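Local atomic coordinates of conserved protein (Methanosarcina mazei, PDB entry 2NR4), a protein that binds flavin mononucleotide and belongs to a family of otherwise unknown biological function. Residues E99-D104 and V112-I117. Numbering follows the deposited sequence.
Sequences EFEYVD and VLKEAI
Glu101 and Val112 form an antiparallel hydrogen-bonded pair in a beta hairpin, strands 100-103 and 110-113, that lies beside the FMN-binding barrel. Glu101 N gives its hydrogen to Val112 O at 2.9 Å, and Val112 N returns one to Glu101 O at 2.8 Å. Both bonds are close to linear. Lys114 N continues the pairing past the strand end with a nearly straight bond (177°) to Glu99 O. A type I turn from Leu113 to Ala116 then leads the chain away.

Glu101 has its CG between the backbone N and the carbonyl carbon (chi1 74°), and from there the chain is extended. Glu101 CB touches Lys114 CG at 3.8 Å. CG of Glu101 meets CG2 of Val112 at 3.9 Å. CD and OE1 of Glu101 pass Lys114 CG more loosely. At the tip, OE2 accepts hydrogens from two waters; one also donates to Leu113 O, the other to Lys114 O. The carboxylate is thus tied to the turn without meeting the lysine amine.

Val103 and Val112 cross at about a right angle, and both also touch Trp119 of the barrel. Val103 CG2 meets Val112 CG1 at 3.9 Å, and Val103 CG1 lies equally close to Val112 CG2. Phe100 and Leu113 diverge at CB, yet they reach barrel strand 29-37 side by side, on Ser36 and Ile34. The Phe100 side chain is about 9 Å from FMN. Its CE1 packs against Leu113 CD2 at 3.5 Å.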
ATOM      1  N   GLU A  99      -3.543   2.910 -24.193  1.00 28.14           N
ATOM      2  CA  GLU A  99      -3.012   2.577 -22.870  1.00 27.89           C
ATOM      3  C   GLU A  99      -3.071   1.080 -22.594  1.00 27.28           C
ATOM      4  O   GLU A  99      -2.616   0.603 -21.551  1.00 26.10           O
ATOM      5  CB  GLU A  99      -3.806   3.373 -21.821  1.00 27.19           C
ATOM      6  CG  GLU A  99      -3.702   4.870 -22.077  1.00 31.08           C
ATOM      7  CD  GLU A  99      -4.257   5.723 -20.970  1.00 35.52           C
ATOM      8  OE1 GLU A  99      -5.182   6.524 -21.229  1.00 36.43           O
ATOM      9  OE2 GLU A  99      -3.747   5.608 -19.836  1.00 38.67           O
ATOM     10  N   PHE A 100      -3.669   0.340 -23.514  1.00 26.28           N
ATOM     11  CA  PHE A 100      -3.861  -1.081 -23.368  1.00 27.08           C
ATOM     12  C   PHE A 100      -3.004  -1.839 -24.375  1.00 29.36           C
ATOM     13  O   PHE A 100      -2.635  -1.293 -25.436  1.00 29.88           O
ATOM     14  CB  PHE A 100      -5.314  -1.448 -23.639  1.00 26.18           C
ATOM     15  CG  PHE A 100      -6.293  -0.792 -22.707  1.00 23.34           C
ATOM     16  CD1 PHE A 100      -6.745  -1.461 -21.573  1.00 24.15           C
ATOM     17  CD2 PHE A 100      -6.770   0.502 -22.970  1.00 23.64           C
ATOM     18  CE1 PHE A 100      -7.681  -0.858 -20.715  1.00 21.48           C
ATOM     19  CE2 PHE A 100      -7.716   1.137 -22.107  1.00 22.77           C
ATOM     20  CZ  PHE A 100      -8.165   0.434 -20.972  1.00 24.04           C
ATOM     21  N   GLU A 101      -2.748  -3.100 -24.060  1.00 29.82           N
ATOM     22  CA  GLU A 101      -2.133  -4.022 -24.987  1.00 32.62           C
ATOM     23  C   GLU A 101      -2.882  -5.342 -24.933  1.00 31.60           C
ATOM     24  O   GLU A 101      -3.636  -5.604 -23.970  1.00 29.76           O
ATOM     25  CB  GLU A 101      -0.627  -4.163 -24.711  1.00 32.27           C
ATOM     26  CG  GLU A 101      -0.218  -4.979 -23.487  1.00 35.84           C
ATOM     27  CD  GLU A 101       1.311  -4.949 -23.268  1.00 37.80           C
ATOM     28  OE1 GLU A 101       2.050  -4.487 -24.185  1.00 45.67           O
ATOM     29  OE2 GLU A 101       1.779  -5.388 -22.193  1.00 42.05           O
ATOM     30  N   TYR A 102      -2.714  -6.163 -25.972  1.00 30.89           N
ATOM     31  CA  TYR A 102      -3.449  -7.422 -26.073  1.00 31.73           C
ATOM     32  C   TYR A 102      -2.580  -8.644 -25.805  1.00 33.08           C
ATOM     33  O   TYR A 102      -1.446  -8.763 -26.282  1.00 33.79           O
ATOM     34  CB  TYR A 102      -4.265  -7.508 -27.398  1.00 31.62           C
ATOM     35  CG  TYR A 102      -5.299  -6.432 -27.404  1.00 30.32           C
ATOM     36  CD1 TYR A 102      -6.646  -6.707 -27.189  1.00 30.94           C
ATOM     37  CD2 TYR A 102      -4.902  -5.112 -27.513  1.00 32.64           C
ATOM     38  CE1 TYR A 102      -7.578  -5.650 -27.143  1.00 33.00           C
ATOM     39  CE2 TYR A 102      -5.800  -4.079 -27.459  1.00 33.97           C
ATOM     40  CZ  TYR A 102      -7.120  -4.343 -27.267  1.00 30.67           C
ATOM     41  OH  TYR A 102      -7.945  -3.245 -27.211  1.00 33.30           O
ATOM     42  N   VAL A 103      -3.117  -9.537 -24.989  1.00 33.14           N
ATOM     43  CA  VAL A 103      -2.446 -10.751 -24.616  1.00 34.29           C
ATOM     44  C   VAL A 103      -3.441 -11.888 -24.848  1.00 35.81           C
ATOM     45  O   VAL A 103      -4.618 -11.642 -25.004  1.00 35.27           O
ATOM     46  CB  VAL A 103      -2.023 -10.645 -23.125  1.00 34.42           C
ATOM     47  CG1 VAL A 103      -1.076  -9.485 -22.952  1.00 32.17           C
ATOM     48  CG2 VAL A 103      -3.264 -10.460 -22.227  1.00 33.66           C
ATOM     49  N   ASP A 104      -2.971 -13.136 -24.857  1.00 38.48           N
ATOM     50  CA  ASP A 104      -3.827 -14.294 -25.134  1.00 40.72           C
ATOM     51  C   ASP A 104      -4.976 -14.617 -24.160  1.00 41.43           C
ATOM     52  O   ASP A 104      -4.804 -14.575 -22.942  1.00 42.50           O
ATOM     53  CB  ASP A 104      -2.953 -15.527 -25.324  1.00 41.98           C
ATOM     54  CG  ASP A 104      -2.197 -15.484 -26.625  1.00 45.02           C
ATOM     55  OD1 ASP A 104      -2.829 -15.199 -27.681  1.00 47.51           O
ATOM     56  OD2 ASP A 104      -0.967 -15.712 -26.575  1.00 49.47           O
ATOM     57  N   VAL A 112      -5.063  -5.687 -21.519  1.00 24.59           N
ATOM     58  CA  VAL A 112      -4.517  -5.405 -20.158  1.00 24.23           C
ATOM     59  C   VAL A 112      -3.845  -4.042 -20.234  1.00 24.83           C
ATOM     60  O   VAL A 112      -3.606  -3.546 -21.339  1.00 24.41           O
ATOM     61  CB  VAL A 112      -3.560  -6.509 -19.682  1.00 22.85           C
ATOM     62  CG1 VAL A 112      -4.295  -7.856 -19.544  1.00 23.16           C
ATOM     63  CG2 VAL A 112      -2.314  -6.642 -20.587  1.00 26.60           C
ATOM     64  N   LEU A 113      -3.570  -3.412 -19.091  1.00 23.57           N
ATOM     65  CA  LEU A 113      -2.869  -2.130 -19.104  1.00 25.09           C
ATOM     66  C   LEU A 113      -1.391  -2.285 -19.432  1.00 25.26           C
ATOM     67  O   LEU A 113      -0.717  -3.155 -18.889  1.00 24.99           O
ATOM     68  CB  LEU A 113      -3.021  -1.395 -17.775  1.00 24.58           C
ATOM     69  CG  LEU A 113      -4.472  -1.053 -17.415  1.00 26.83           C
ATOM     70  CD1 LEU A 113      -4.509  -0.393 -16.017  1.00 27.79           C
ATOM     71  CD2 LEU A 113      -5.065  -0.107 -18.439  1.00 25.48           C
ATOM     72  N   LYS A 114      -0.891  -1.417 -20.309  1.00 25.78           N
ATOM     73  CA  LYS A 114       0.536  -1.422 -20.646  1.00 26.69           C
ATOM     74  C   LYS A 114       1.392  -1.085 -19.429  1.00 27.35           C
ATOM     75  O   LYS A 114       2.521  -1.572 -19.322  1.00 28.02           O
ATOM     76  CB  LYS A 114       0.819  -0.414 -21.737  1.00 28.37           C
ATOM     77  CG  LYS A 114       0.311  -0.882 -23.090  1.00 29.37           C
ATOM     78  CD  LYS A 114       0.418   0.260 -24.107  1.00 34.77           C
ATOM     79  CE  LYS A 114       1.823   0.429 -24.570  1.00 39.24           C
ATOM     80  NZ  LYS A 114       1.722   0.759 -26.038  1.00 45.45           N
ATOM     81  N   GLU A 115       0.831  -0.267 -18.542  1.00 27.42           N
ATOM     82  CA  GLU A 115       1.512   0.166 -17.328  1.00 28.36           C
ATOM     83  C   GLU A 115       1.236  -0.756 -16.123  1.00 27.28           C
ATOM     84  O   GLU A 115       1.656  -0.455 -15.011  1.00 26.62           O
ATOM     85  CB  GLU A 115       1.146   1.610 -17.002  1.00 29.15           C
ATOM     86  CG  GLU A 115       1.709   2.657 -17.996  1.00 35.43           C
ATOM     87  CD  GLU A 115       3.223   2.554 -18.238  1.00 43.17           C
ATOM     88  OE1 GLU A 115       4.002   2.296 -17.282  1.00 46.76           O
ATOM     89  OE2 GLU A 115       3.648   2.749 -19.402  1.00 47.64           O
ATOM     90  N   ALA A 116       0.562  -1.880 -16.343  1.00 26.27           N
ATOM     91  CA  ALA A 116       0.402  -2.872 -15.269  1.00 25.83           C
ATOM     92  C   ALA A 116       1.737  -3.449 -14.786  1.00 25.94           C
ATOM     93  O   ALA A 116       2.639  -3.761 -15.575  1.00 25.36           O
ATOM     94  CB  ALA A 116      -0.512  -3.998 -15.707  1.00 25.76           C
ATOM     95  N   ILE A 117       1.864  -3.596 -13.473  1.00 25.69           N
ATOM     96  CA  ILE A 117       3.000  -4.305 -12.913  1.00 26.34           C
ATOM     97  C   ILE A 117       2.892  -5.799 -13.227  1.00 25.53           C
ATOM     98  O   ILE A 117       3.848  -6.428 -13.669  1.00 28.04           O
ATOM     99  CB  ILE A 117       3.061  -4.079 -11.371  1.00 26.04           C
ATOM    100  CG1 ILE A 117       3.074  -2.563 -11.016  1.00 28.67           C
ATOM    101  CG2 ILE A 117       4.218  -4.846 -10.771  1.00 29.12           C
ATOM    102  CD1 ILE A 117       4.284  -1.837 -11.455  1.00 30.85           C
TER
HETATM  103  O   HOH W   1      -1.555   1.424 -19.180  1.00 27.98           O
HETATM  104  O   HOH W   2       3.651  -3.529 -20.982  1.00 38.44           O
HETATM  105  O   HOH W   3       0.820  -5.463 -19.887  1.00 40.48           O